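Long-range contacts in NUDIX hydrolase (Jonesia denitrificans, PDB 4KTB), which is of unknown function but may hydrolyse diadenosine tetraphosphate asymmetrically, or a related nucleoside diphosphate derivative: residues A[39-44]-A[128-133]; A[72-77]-A[174-179]; A[109-114]-A[136-141]. One frame throughout, in Å; residues are numbered along the deposited sequence.

Contact 1 (A[39-44]-A[128-133]); sequences LVYVDA and DDRHHA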
ATOM      1  N   LEU A  39     -20.503  -9.861  -2.605  1.00 12.42           N
ATOM      2  CA  LEU A  39     -19.699 -11.024  -2.934  1.00 12.53           C
ATOM      3  C   LEU A  39     -18.245 -10.617  -2.947  1.00 10.52           C
ATOM      4  O   LEU A  39     -17.915  -9.519  -3.386  1.00  6.34           O
ATOM      5  CB  LEU A  39     -20.085 -11.554  -4.311  1.00 12.88           C
ATOM      6  CG  LEU A  39     -21.569 -11.849  -4.426  1.00 15.41           C
ATOM      7  CD1 LEU A  39     -21.989 -12.159  -5.859  1.00 12.68           C
ATOM      8  CD2 LEU A  39     -21.884 -12.993  -3.491  1.00 16.46           C
ATOM      9  N   VAL A  40     -17.382 -11.515  -2.477  1.00 11.66           N
ATOM     10  CA  VAL A  40     -15.936 -11.293  -2.530  1.00  9.14           C
ATOM     11  C   VAL A  40     -15.395 -11.671  -3.904  1.00  6.95           C
ATOM     12  O   VAL A  40     -15.536 -12.809  -4.358  1.00  8.16           O
ATOM     13  CB  VAL A  40     -15.184 -12.086  -1.462  1.00  5.70           C
ATOM     14  CG1 VAL A  40     -13.711 -11.761  -1.526  1.00  6.16           C
ATOM     15  CG2 VAL A  40     -15.726 -11.747  -0.088  1.00  5.85           C
ATOM     16  N   TYR A  41     -14.773 -10.697  -4.553  1.00  5.46           N
ATOM     17  CA  TYR A  41     -14.245 -10.840  -5.893  1.00  5.41           C
ATOM     18  C   TYR A  41     -12.764 -10.525  -5.910  1.00  5.08           C
ATOM     19  O   TYR A  41     -12.250  -9.942  -4.975  1.00  4.92           O
ATOM     20  CB  TYR A  41     -14.963  -9.858  -6.826  1.00  5.64           C
ATOM     21  CG  TYR A  41     -16.084 -10.517  -7.563  1.00  6.07           C
ATOM     22  CD1 TYR A  41     -17.098 -11.151  -6.878  1.00  6.35           C
ATOM     23  CD2 TYR A  41     -16.102 -10.547  -8.942  1.00  7.25           C
ATOM     24  CE1 TYR A  41     -18.124 -11.775  -7.555  1.00 12.10           C
ATOM     25  CE2 TYR A  41     -17.121 -11.166  -9.631  1.00 11.96           C
ATOM     26  CZ  TYR A  41     -18.128 -11.776  -8.930  1.00 16.46           C
ATOM     27  OH  TYR A  41     -19.145 -12.396  -9.608  1.00 26.35           O
ATOM     28  N   VAL A  42     -12.091 -10.916  -6.989  1.00 11.49           N
ATOM     29  CA  VAL A  42     -10.761 -10.398  -7.301  1.00 10.30           C
ATOM     30  C   VAL A  42     -10.729  -9.839  -8.718  1.00 10.47           C
ATOM     31  O   VAL A  42     -11.463 -10.299  -9.595  1.00  5.19           O
ATOM     32  CB  VAL A  42      -9.630 -11.470  -7.174  1.00 10.95           C
ATOM     33  CG1 VAL A  42      -9.345 -11.832  -5.713  1.00  6.38           C
ATOM     34  CG2 VAL A  42      -9.964 -12.711  -8.001  1.00 12.42           C
ATOM     35  N   ASP A  43      -9.878  -8.839  -8.916  1.00  8.89           N
ATOM     36  CA  ASP A  43      -9.514  -8.390 -10.245  1.00 10.33           C
ATOM     37  C   ASP A  43      -8.010  -8.494 -10.349  1.00 10.97           C
ATOM     38  O   ASP A  43      -7.286  -8.132  -9.412  1.00 11.47           O
ATOM     39  CB  ASP A  43      -9.936  -6.937 -10.485  1.00 13.99           C
ATOM     40  CG  ASP A  43     -11.423  -6.787 -10.746  1.00 18.02           C
ATOM     41  OD1 ASP A  43     -11.843  -6.993 -11.894  1.00 18.32           O
ATOM     42  OD2 ASP A  43     -12.170  -6.445  -9.807  1.00 19.72           O
ATOM     43  N   ALA A  44      -7.548  -9.023 -11.473  1.00  9.63           N
ATOM     44  CA  ALA A  44      -6.125  -9.086 -11.746  1.00  7.59           C
ATOM     45  C   ALA A  44      -5.877  -8.316 -13.021  1.00  6.92           C
ATOM     46  O   ALA A  44      -6.500  -8.601 -14.036  1.00 13.18           O
ATOM     47  CB  ALA A  44      -5.686 -10.514 -11.906  1.00 10.22           C
ATOM     48  N   ASP A 128     -22.196  -3.388 -11.576  1.00 16.71           N
ATOM     49  CA  ASP A 128     -22.454  -4.731 -12.062  1.00 16.44           C
ATOM     50  C   ASP A 128     -23.950  -4.955 -11.973  1.00 15.61           C
ATOM     51  O   ASP A 128     -24.566  -4.680 -10.948  1.00 17.24           O
ATOM     52  CB  ASP A 128     -21.723  -5.750 -11.191  1.00 18.70           C
ATOM     53  CG  ASP A 128     -21.635  -7.112 -11.836  1.00 24.21           C
ATOM     54  OD1 ASP A 128     -22.688  -7.680 -12.232  1.00 23.72           O
ATOM     55  OD2 ASP A 128     -20.497  -7.603 -11.966  1.00 22.60           O
ATOM     56  N   ASP A 129     -24.546  -5.448 -13.043  1.00 17.34           N
ATOM     57  CA  ASP A 129     -25.991  -5.530 -13.067  1.00 23.29           C
ATOM     58  C   ASP A 129     -26.503  -6.771 -12.346  1.00 21.48           C
ATOM     59  O   ASP A 129     -27.709  -6.939 -12.208  1.00 27.11           O
ATOM     60  CB  ASP A 129     -26.520  -5.464 -14.502  1.00 33.36           C
ATOM     61  CG  ASP A 129     -26.445  -6.799 -15.210  1.00 46.90           C
ATOM     62  OD1 ASP A 129     -25.316  -7.245 -15.526  1.00 51.15           O
ATOM     63  OD2 ASP A 129     -27.513  -7.407 -15.463  1.00 52.11           O
ATOM     64  N   ARG A 130     -25.608  -7.630 -11.864  1.00 20.22           N
ATOM     65  CA  ARG A 130     -26.047  -8.869 -11.226  1.00 22.23           C
ATOM     66  C   ARG A 130     -25.850  -8.829  -9.725  1.00 21.42           C
ATOM     67  O   ARG A 130     -26.566  -9.491  -8.976  1.00 25.45           O
ATOM     68  CB  ARG A 130     -25.276 -10.084 -11.763  1.00 26.10           C
ATOM     69  CG  ARG A 130     -24.901 -10.030 -13.226  1.00 30.43           C
ATOM     70  CD  ARG A 130     -23.734 -10.966 -13.513  1.00 32.74           C
ATOM     71  NE  ARG A 130     -22.430 -10.346 -13.257  1.00 35.61           N
ATOM     72  CZ  ARG A 130     -21.270 -11.005 -13.248  1.00 39.35           C
ATOM     73  NH1 ARG A 130     -21.247 -12.309 -13.475  1.00 39.88           N
ATOM     74  NH2 ARG A 130     -20.131 -10.363 -13.011  1.00 39.81           N
ATOM     75  N   HIS A 131     -24.868  -8.068  -9.278  1.00 13.69           N
ATOM     76  CA  HIS A 131     -24.462  -8.204  -7.902  1.00 13.52           C
ATOM     77  C   HIS A 131     -23.842  -6.961  -7.303  1.00 12.80           C
ATOM     78  O   HIS A 131     -23.560  -5.988  -7.999  1.00 16.53           O
ATOM     79  CB  HIS A 131     -23.491  -9.385  -7.761  1.00 15.58           C
ATOM     80  CG  HIS A 131     -22.274  -9.292  -8.637  1.00 15.88           C
ATOM     81  ND1 HIS A 131     -21.924 -10.288  -9.525  1.00 17.50           N
ATOM     82  CD2 HIS A 131     -21.312  -8.347  -8.741  1.00 16.50           C
ATOM     83  CE1 HIS A 131     -20.803  -9.955 -10.141  1.00 15.12           C
ATOM     84  NE2 HIS A 131     -20.405  -8.785  -9.682  1.00 15.61           N
ATOM     85  N   HIS A 132     -23.667  -7.015  -5.987  1.00  8.08           N
ATOM     86  CA  HIS A 132     -22.779  -6.126  -5.285  1.00  7.42           C
ATOM     87  C   HIS A 132     -21.522  -6.941  -5.063  1.00 12.15           C
ATOM     88  O   HIS A 132     -21.542  -7.905  -4.294  1.00  9.96           O
ATOM     89  CB  HIS A 132     -23.388  -5.720  -3.949  1.00 10.80           C
ATOM     90  CG  HIS A 132     -22.487  -4.877  -3.072  1.00  8.24           C
ATOM     91  ND1 HIS A 132     -22.867  -4.452  -1.835  1.00  6.90           N
ATOM     92  CD2 HIS A 132     -21.242  -4.383  -3.297  1.00  6.31           C
ATOM     93  CE1 HIS A 132     -21.880  -3.732  -1.295  1.00  7.07           C
ATOM     94  NE2 HIS A 132     -20.897  -3.684  -2.157  1.00  6.02           N
ATOM     95  N   ALA A 133     -20.447  -6.564  -5.756  1.00 10.50           N
ATOM     96  CA  ALA A 133     -19.162  -7.218  -5.583  1.00  8.85           C
ATOM     97  C   ALA A 133     -18.143  -6.244  -5.009  1.00 11.32           C
ATOM     98  O   ALA A 133     -17.991  -5.113  -5.478  1.00 12.61           O
ATOM     99  CB  ALA A 133     -18.661  -7.814  -6.877  1.00  7.13           C
TER
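Leu39 N donates to His132 O at 2.8 Å, nearly straight at 160° and in the carbonyl plane, and this bond opens the parallel pairing of strand 39-49 with strand 133-141. The same Leu39 is bridged to Ala133, CA atoms 4.7 Å apart, and Ala133 CA lies against Leu39 O in a CA-H...O contact. The tight part of the contact stands beside this pair. Ala133 CB sits over one face of the Tyr41 ring, 3.9 Å from its centroid and offset toward CD1 and CG, a CH-pi contact. The outer half of the same ring meets the imidazole of His131 obliquely, planes at 48°, with Tyr41 OH 3.0 Å from His131 CE1. With chi1 at 57°, His131 CG lies between its own backbone N and carbonyl carbon, which swings the ring back toward the first strand; Leu39 CD1 packs against His131 CB at 3.7 Å, the two side chains crossing at about a right angle. In the NUDIX fold, whose mixed sheet lies between helices, this is where the loop after strand 126-127 enters the parallel pair of central strands. Toward solvent the contact thins. Arg130 reaches Tyr41 OH only at 4.1 Å from NH2, and its firm partner is within its own loop: NE and NH2 grip Asp128 side-on, NE to OD1 at 2.9 Å and NH2 to OD2, each on a syn lone pair. Asp128 OD1 also takes the backbone N of Arg130 on its anti lone pair, closing an Asx turn, so the carboxylate oxygens stay near the guanidinium plane at its NE/NH2 edge. His132 turns to the subunit interface, where its ND1 is hydrogen-bonded to the backbone N of His82 of the second subunit.

Contact 2 (A[72-77]-A[174-179]); sequences RALVSG and GGQDML. With NA (sodium ion), chain E.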
ATOM      1  N   ARG A  72     -13.874  -5.311 -23.552  1.00 20.66           N
ATOM      2  CA  ARG A  72     -12.523  -5.680 -23.154  1.00 22.97           C
ATOM      3  C   ARG A  72     -12.482  -5.795 -21.632  1.00 22.26           C
ATOM      4  O   ARG A  72     -12.956  -4.895 -20.929  1.00 23.84           O
ATOM      5  CB  ARG A  72     -11.508  -4.645 -23.650  1.00 21.57           C
ATOM      6  CG  ARG A  72     -11.283  -4.673 -25.152  1.00 21.20           C
ATOM      7  CD  ARG A  72     -10.392  -3.540 -25.580  1.00 21.69           C
ATOM      8  NE  ARG A  72      -9.929  -3.685 -26.957  1.00 23.21           N
ATOM      9  CZ  ARG A  72     -10.623  -3.291 -28.013  1.00 35.26           C
ATOM     10  NH1 ARG A  72     -10.130  -3.467 -29.226  1.00 26.42           N
ATOM     11  NH2 ARG A  72     -11.805  -2.713 -27.852  1.00 37.58           N
ATOM     12  N   ALA A  73     -11.914  -6.891 -21.132  1.00 16.87           N
ATOM     13  CA  ALA A  73     -12.028  -7.246 -19.716  1.00 19.78           C
ATOM     14  C   ALA A  73     -10.707  -7.555 -19.029  1.00 18.35           C
ATOM     15  O   ALA A  73      -9.814  -8.165 -19.615  1.00 14.22           O
ATOM     16  CB  ALA A  73     -12.979  -8.429 -19.536  1.00 20.50           C
ATOM     17  N   LEU A  74     -10.617  -7.150 -17.767  1.00 18.34           N
ATOM     18  CA  LEU A  74      -9.549  -7.580 -16.883  1.00 17.30           C
ATOM     19  C   LEU A  74      -9.774  -9.040 -16.496  1.00 17.44           C
ATOM     20  O   LEU A  74     -10.732  -9.677 -16.929  1.00 16.53           O
ATOM     21  CB  LEU A  74      -9.546  -6.707 -15.633  1.00 10.96           C
ATOM     22  CG  LEU A  74      -9.377  -5.220 -15.943  1.00 11.31           C
ATOM     23  CD1 LEU A  74      -9.537  -4.369 -14.692  1.00 10.69           C
ATOM     24  CD2 LEU A  74      -8.020  -4.994 -16.522  1.00 11.15           C
ATOM     25  N   VAL A  75      -8.893  -9.582 -15.674  1.00 16.32           N
ATOM     26  CA  VAL A  75      -9.121 -10.923 -15.169  1.00 13.77           C
ATOM     27  C   VAL A  75      -9.840 -10.792 -13.826  1.00 16.43           C
ATOM     28  O   VAL A  75      -9.316 -10.195 -12.889  1.00 15.66           O
ATOM     29  CB  VAL A  75      -7.805 -11.694 -15.070  1.00 15.50           C
ATOM     30  CG1 VAL A  75      -7.963 -12.965 -14.219  1.00 13.02           C
ATOM     31  CG2 VAL A  75      -7.291 -12.011 -16.481  1.00 10.54           C
ATOM     32  N   SER A  76     -11.055 -11.328 -13.753  1.00 10.94           N
ATOM     33  CA  SER A  76     -11.968 -10.967 -12.677  1.00 10.99           C
ATOM     34  C   SER A  76     -12.921 -12.094 -12.301  1.00 11.87           C
ATOM     35  O   SER A  76     -13.434 -12.804 -13.162  1.00 12.94           O
ATOM     36  CB  SER A  76     -12.776  -9.735 -13.087  1.00 32.11           C
ATOM     37  OG  SER A  76     -13.781  -9.438 -12.137  1.00 33.95           O
ATOM     38  N   GLY A  77     -13.168 -12.248 -11.008  1.00 11.59           N
ATOM     39  CA  GLY A  77     -14.081 -13.279 -10.577  1.00 12.64           C
ATOM     40  C   GLY A  77     -14.182 -13.461  -9.080  1.00 12.35           C
ATOM     41  O   GLY A  77     -13.424 -12.883  -8.299  1.00 11.19           O
ATOM     42  N   GLY A 174     -18.715  -1.656 -16.545  1.00 17.99           N
ATOM     43  CA  GLY A 174     -18.844  -1.548 -15.112  1.00 17.17           C
ATOM     44  C   GLY A 174     -17.745  -0.739 -14.454  1.00 18.91           C
ATOM     45  O   GLY A 174     -17.428  -0.961 -13.279  1.00 16.93           O
ATOM     46  N   GLY A 175     -17.160   0.188 -15.209  1.00 17.82           N
ATOM     47  CA  GLY A 175     -16.121   1.052 -14.681  1.00 19.65           C
ATOM     48  C   GLY A 175     -14.726   0.456 -14.628  1.00 19.35           C
ATOM     49  O   GLY A 175     -13.816   1.049 -14.035  1.00 20.34           O
ATOM     50  N   GLN A 176     -14.545  -0.709 -15.244  1.00 10.75           N
ATOM     51  CA  GLN A 176     -13.234  -1.343 -15.296  1.00 10.33           C
ATOM     52  C   GLN A 176     -12.204  -0.501 -16.036  1.00 14.37           C
ATOM     53  O   GLN A 176     -10.999  -0.693 -15.865  1.00 14.58           O
ATOM     54  CB  GLN A 176     -13.319  -2.733 -15.915  1.00 10.35           C
ATOM     55  CG  GLN A 176     -13.964  -3.774 -15.009  1.00 23.06           C
ATOM     56  CD  GLN A 176     -13.347  -5.155 -15.154  1.00 18.91           C
ATOM     57  OE1 GLN A 176     -13.009  -5.802 -14.156  1.00 15.50           O
ATOM     58  NE2 GLN A 176     -13.204  -5.618 -16.396  1.00 13.73           N
ATOM     59  N   ASP A 177     -12.668   0.426 -16.868  1.00 11.72           N
ATOM     60  CA  ASP A 177     -11.735   1.335 -17.516  1.00 12.73           C
ATOM     61  C   ASP A 177     -11.060   2.170 -16.444  1.00 12.61           C
ATOM     62  O   ASP A 177      -9.862   2.418 -16.505  1.00 16.57           O
ATOM     63  CB  ASP A 177     -12.426   2.219 -18.551  1.00 13.49           C
ATOM     64  CG  ASP A 177     -13.665   2.875 -18.016  1.00 23.29           C
ATOM     65  OD1 ASP A 177     -14.381   2.239 -17.216  1.00 23.09           O
ATOM     66  OD2 ASP A 177     -13.935   4.032 -18.397  1.00 23.46           O
HETATM   67  N   MSE A 178     -11.825   2.584 -15.445  0.62 11.57           N
HETATM   68  CA  MSE A 178     -11.261   3.360 -14.352  0.62 13.37           C
HETATM   69  C   MSE A 178     -10.332   2.522 -13.482  0.62 14.40           C
HETATM   70  O   MSE A 178      -9.269   2.982 -13.060  0.62 15.52           O
HETATM   71  CB  MSE A 178     -12.369   3.941 -13.489  0.62 12.13           C
HETATM   72  CG  MSE A 178     -11.854   4.664 -12.264  0.62 10.90           C
HETATM   73 SE   MSE A 178     -10.536   6.056 -12.671  0.62 20.23          SE
HETATM   74  CE  MSE A 178     -11.494   7.088 -14.042  0.62 20.46           C
ATOM     75  N   LEU A 179     -10.745   1.290 -13.203  1.00 12.63           N
ATOM     76  CA  LEU A 179      -9.917   0.389 -12.408  1.00 13.28           C
ATOM     77  C   LEU A 179      -8.581   0.176 -13.118  1.00 13.95           C
ATOM     78  O   LEU A 179      -7.525   0.103 -12.481  1.00 13.01           O
ATOM     79  CB  LEU A 179     -10.631  -0.940 -12.178  1.00 10.59           C
ATOM     80  CG  LEU A 179      -9.875  -1.965 -11.334  1.00  7.86           C
ATOM     81  CD1 LEU A 179      -9.483  -1.377 -10.006  1.00  7.51           C
ATOM     82  CD2 LEU A 179     -10.741  -3.197 -11.130  1.00  7.58           C
TER
HETATM   83 NA    NA E 201     -14.064 -13.970 -15.015  1.00 20.42          NA
HETATM   84  O   HOH W   1     -12.747 -12.380 -16.171  1.00 23.33           O
HETATM   85  O   HOH W   2     -12.410 -15.463 -14.395  1.00 10.41           O
HETATM   86  O   HOH W   3     -15.357 -12.253 -15.758  1.00 22.59           O
HETATM   87  O   HOH W   4     -13.659 -14.863 -17.693  1.00 35.04           O
HETATM   88  O   HOH W   5     -15.788 -15.295 -13.998  1.00 13.65           O
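Leu74 and Gln176 run alongside one another, their side chains pointing opposite ways, and most of the contact is apolar. Leu74 CD1 lies 3.9 Å from Gln176 CD, so the isobutyl group rests along the end of the glutamine, and the same CD1 meets Leu179 CD2 at 3.9 Å, one helical turn further on. Gln176 is bent at chi2 (-145°), which carries its amide across the Leu74 side chain to the backbone beyond, near Ala73 and Ser76 CB. The amide end also has polar surroundings: it lies close to Leu74 N, though which amide atom faces that nitrogen is uncertain. Without the long side chain, as with an alanine here in place of Gln176, Leu74 is likely to lose the group packed along it, leaving a gap beside its CD1.

A sodium ion is bound at the backbone of Ser76. Ser76 O holds it at 2.3 Å, together with five waters, of which water 4 is long, 2.9 Å from the ion; water 1 accepts from Ser76 N at 3.1 Å, tying the metal shell to the strand a second time. Ser76 OG makes a weak hydrogen bond to Asp43.

Gly175 is the N-cap of helix 176-186. The first turn of that helix lies against the break between strands 70-73 and 75-78, while Leu179 continues onto Thr113, Ala115 and Tyr117 of strand 113-118.

Contact 3 (A[109-114]-A[136-141]); sequences PQPFTV and LAYIVP
Residues 109-114 run antiparallel to residues 136-141 of strand 133-141 and join them as they pass from loop into strand. Phe112 N donates to Ala137 O at 3.0 Å, bent to 144° at the hydrogen, and Ala137 N returns a straighter bond to Thr113 O at 3.2 Å. Val114 and Leu136 follow as a non-hydrogen-bonded pair with their side chains on one face, lying side by side and pointing the same way; Val114 CG2 touches Leu136 CD2 at 3.7 Å. The same leucine methyl meets Pro111 CG, so Leu136 CD2 is wedged between valine and proline. Pro111 CB also sits over one face of the Tyr138 ring, 4.0 Å from the centroid, in a CH-pi contact. The chi1 of Tyr138, -56°, puts CG anti to the carbonyl carbon and lets the ring lie back beneath the proline, where OH donates to Pro109 O at 2.7 Å, approaching from above the carbonyl plane. This bond ties the far end of the ring to the loop ahead of the regular pairing. In the mixed sheet of the NUDIX fold, strand 133-141 is flanked by strand 113-118 on one edge and strand 39-49 on the other. Tyr138 faces helix 85-97, packing on Val85 and Leu89, whereas the side chains of Phe112 and Thr113 face helix 176-186 with Ala137. There Phe112 CE2 presses on Ala137 CB at 3.5 Å, and the ring's edge points at Tyr138 CA. Its chi1 of 81° keeps the ring close over its own backbone, which sets it alongside the partner strand. Thr113 CG2 adds to the same Ala137 CB at 3.9 Å. At the subunit interface, Gln110 NE2 is hydrogen-bonded to Pro111 O of the second subunit.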
ATOM      1  N   PRO A 109      -0.886  -9.715   0.399  1.00  9.36           N
ATOM      2  CA  PRO A 109      -2.336  -9.681   0.211  1.00  8.73           C
ATOM      3  C   PRO A 109      -2.899  -8.266   0.061  1.00  8.70           C
ATOM      4  O   PRO A 109      -4.084  -8.123  -0.209  1.00  8.02           O
ATOM      5  CB  PRO A 109      -2.872 -10.340   1.488  1.00  8.14           C
ATOM      6  CG  PRO A 109      -1.833 -10.083   2.505  1.00  6.76           C
ATOM      7  CD  PRO A 109      -0.524 -10.162   1.757  1.00  9.35           C
ATOM      8  N   GLN A 110      -2.073  -7.239   0.210  1.00  5.99           N
ATOM      9  CA  GLN A 110      -2.570  -5.879   0.059  1.00  7.63           C
ATOM     10  C   GLN A 110      -2.871  -5.553  -1.400  1.00  9.25           C
ATOM     11  O   GLN A 110      -1.963  -5.510  -2.219  1.00 11.68           O
ATOM     12  CB  GLN A 110      -1.557  -4.859   0.574  1.00  8.58           C
ATOM     13  CG  GLN A 110      -2.099  -3.428   0.528  1.00  6.94           C
ATOM     14  CD  GLN A 110      -1.077  -2.406   0.967  1.00 13.97           C
ATOM     15  OE1 GLN A 110       0.102  -2.509   0.621  1.00 17.23           O
ATOM     16  NE2 GLN A 110      -1.516  -1.415   1.738  1.00 11.79           N
ATOM     17  N   PRO A 111      -4.143  -5.295  -1.730  1.00  6.88           N
ATOM     18  CA  PRO A 111      -4.386  -4.966  -3.136  1.00  9.05           C
ATOM     19  C   PRO A 111      -3.976  -3.545  -3.408  1.00  7.33           C
ATOM     20  O   PRO A 111      -3.729  -2.789  -2.478  1.00  5.45           O
ATOM     21  CB  PRO A 111      -5.901  -5.098  -3.269  1.00  7.37           C
ATOM     22  CG  PRO A 111      -6.410  -4.709  -1.915  1.00  4.59           C
ATOM     23  CD  PRO A 111      -5.375  -5.234  -0.926  1.00  5.80           C
ATOM     24  N   PHE A 112      -3.905  -3.170  -4.672  1.00  7.90           N
ATOM     25  CA  PHE A 112      -3.605  -1.791  -4.947  1.00  9.43           C
ATOM     26  C   PHE A 112      -4.853  -0.946  -4.727  1.00 10.96           C
ATOM     27  O   PHE A 112      -4.767   0.267  -4.548  1.00  7.27           O
ATOM     28  CB  PHE A 112      -3.007  -1.623  -6.341  1.00 14.60           C
ATOM     29  CG  PHE A 112      -4.015  -1.608  -7.448  1.00 18.74           C
ATOM     30  CD1 PHE A 112      -4.650  -0.429  -7.816  1.00 19.06           C
ATOM     31  CD2 PHE A 112      -4.293  -2.760  -8.153  1.00 19.73           C
ATOM     32  CE1 PHE A 112      -5.565  -0.414  -8.844  1.00 21.49           C
ATOM     33  CE2 PHE A 112      -5.206  -2.750  -9.185  1.00 21.23           C
ATOM     34  CZ  PHE A 112      -5.842  -1.576  -9.531  1.00 20.56           C
ATOM     35  N   THR A 113      -6.017  -1.581  -4.729  1.00  5.25           N
ATOM     36  CA  THR A 113      -7.255  -0.874  -4.408  1.00  6.20           C
ATOM     37  C   THR A 113      -8.333  -1.877  -4.138  1.00  8.64           C
ATOM     38  O   THR A 113      -8.125  -3.073  -4.276  1.00  8.56           O
ATOM     39  CB  THR A 113      -7.773   0.045  -5.551  1.00  8.29           C
ATOM     40  OG1 THR A 113      -8.781   0.912  -5.036  1.00  8.42           O
ATOM     41  CG2 THR A 113      -8.420  -0.771  -6.642  1.00  9.51           C
ATOM     42  N   VAL A 114      -9.484  -1.367  -3.736  1.00 12.29           N
ATOM     43  CA  VAL A 114     -10.675  -2.165  -3.638  1.00  6.43           C
ATOM     44  C   VAL A 114     -11.731  -1.522  -4.519  1.00  4.74           C
ATOM     45  O   VAL A 114     -12.039  -0.348  -4.373  1.00 19.11           O
ATOM     46  CB  VAL A 114     -11.171  -2.262  -2.211  1.00  4.31           C
ATOM     47  CG1 VAL A 114     -12.464  -3.047  -2.171  1.00  4.24           C
ATOM     48  CG2 VAL A 114     -10.117  -2.922  -1.317  1.00  4.21           C
ATOM     49  N   LEU A 136     -10.950  -7.141  -4.552  1.00  8.52           N
ATOM     50  CA  LEU A 136      -9.549  -6.842  -4.255  1.00  9.54           C
ATOM     51  C   LEU A 136      -8.737  -6.910  -5.538  1.00  9.52           C
ATOM     52  O   LEU A 136      -8.618  -7.971  -6.159  1.00 11.75           O
ATOM     53  CB  LEU A 136      -8.986  -7.847  -3.254  1.00 12.44           C
ATOM     54  CG  LEU A 136      -9.684  -7.840  -1.902  1.00 10.38           C
ATOM     55  CD1 LEU A 136      -9.182  -8.974  -1.025  1.00 12.43           C
ATOM     56  CD2 LEU A 136      -9.446  -6.529  -1.216  1.00 11.94           C
ATOM     57  N   ALA A 137      -8.187  -5.773  -5.943  1.00  8.03           N
ATOM     58  CA  ALA A 137      -7.596  -5.682  -7.263  1.00  8.28           C
ATOM     59  C   ALA A 137      -6.095  -5.781  -7.164  1.00 10.50           C
ATOM     60  O   ALA A 137      -5.485  -5.182  -6.288  1.00  9.70           O
ATOM     61  CB  ALA A 137      -8.009  -4.397  -7.955  1.00  5.27           C
ATOM     62  N   TYR A 138      -5.499  -6.546  -8.067  1.00  5.54           N
ATOM     63  CA  TYR A 138      -4.056  -6.643  -8.095  1.00  5.87           C
ATOM     64  C   TYR A 138      -3.527  -6.502  -9.509  1.00 12.38           C
ATOM     65  O   TYR A 138      -4.189  -6.865 -10.474  1.00 13.98           O
ATOM     66  CB  TYR A 138      -3.592  -7.977  -7.506  1.00 11.10           C
ATOM     67  CG  TYR A 138      -4.079  -8.269  -6.104  1.00  6.59           C
ATOM     68  CD1 TYR A 138      -5.334  -8.807  -5.897  1.00  7.93           C
ATOM     69  CD2 TYR A 138      -3.275  -8.033  -4.994  1.00  8.27           C
ATOM     70  CE1 TYR A 138      -5.790  -9.094  -4.633  1.00  6.86           C
ATOM     71  CE2 TYR A 138      -3.726  -8.320  -3.709  1.00  7.91           C
ATOM     72  CZ  TYR A 138      -4.994  -8.853  -3.548  1.00  7.90           C
ATOM     73  OH  TYR A 138      -5.491  -9.152  -2.313  1.00  7.67           O
ATOM     74  N   ILE A 139      -2.327  -5.954  -9.620  1.00 13.44           N
ATOM     75  CA  ILE A 139      -1.574  -6.019 -10.858  1.00 10.17           C
ATOM     76  C   ILE A 139      -0.782  -7.322 -10.848  1.00 11.67           C
ATOM     77  O   ILE A 139       0.016  -7.570  -9.931  1.00 11.10           O
ATOM     78  CB  ILE A 139      -0.577  -4.873 -10.945  1.00 10.75           C
ATOM     79  CG1 ILE A 139      -1.306  -3.548 -11.145  1.00  7.80           C
ATOM     80  CG2 ILE A 139       0.397  -5.084 -12.083  1.00 15.06           C
ATOM     81  CD1 ILE A 139      -0.400  -2.356 -10.970  1.00 18.24           C
ATOM     82  N   VAL A 140      -0.980  -8.149 -11.869  1.00  7.87           N
ATOM     83  CA  VAL A 140      -0.306  -9.436 -11.921  1.00 14.77           C
ATOM     84  C   VAL A 140       0.594  -9.565 -13.153  1.00 14.54           C
ATOM     85  O   VAL A 140       0.111  -9.637 -14.287  1.00 13.98           O
ATOM     86  CB  VAL A 140      -1.288 -10.610 -11.864  1.00 13.49           C
ATOM     87  CG1 VAL A 140      -0.508 -11.919 -11.749  1.00 12.84           C
ATOM     88  CG2 VAL A 140      -2.257 -10.465 -10.690  1.00 11.93           C
ATOM     89  N   PRO A 141       1.917  -9.556 -12.932  1.00 13.66           N
ATOM     90  CA  PRO A 141       2.755  -9.786 -14.100  1.00 16.08           C
ATOM     91  C   PRO A 141       2.630 -11.256 -14.446  1.00 15.53           C
ATOM     92  O   PRO A 141       2.476 -12.083 -13.537  1.00 12.72           O
ATOM     93  CB  PRO A 141       4.171  -9.457 -13.598  1.00 14.23           C
ATOM     94  CG  PRO A 141       3.952  -8.594 -12.362  1.00 10.24           C
ATOM     95  CD  PRO A 141       2.707  -9.180 -11.748  1.00 12.20           C
TER

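All three contacts reach one mixed sheet, their centres about 10 Å (1 and 2), 14 Å (1 and 3) and 13 Å (2 and 3) apart. Along the chain the segments come in the order 39-44, 72-77, 109-114, 128-133, 136-141, 174-179: contact 1 crosses both others, and contact 3 is nested inside the loop closed by contact 2. Strand 39-49 lies between strands 75-78 and 133-141, probably hydrogen-bonded to the former through Ala44 N to Val75 O and to the latter through Tyr138 N to Asp43 O. Leu179 of contact 2 packs on Phe112, Thr113 and Ala137 of contact 3. Contacts 1 and 3 also meet the second subunit, so core and assembly share these strands.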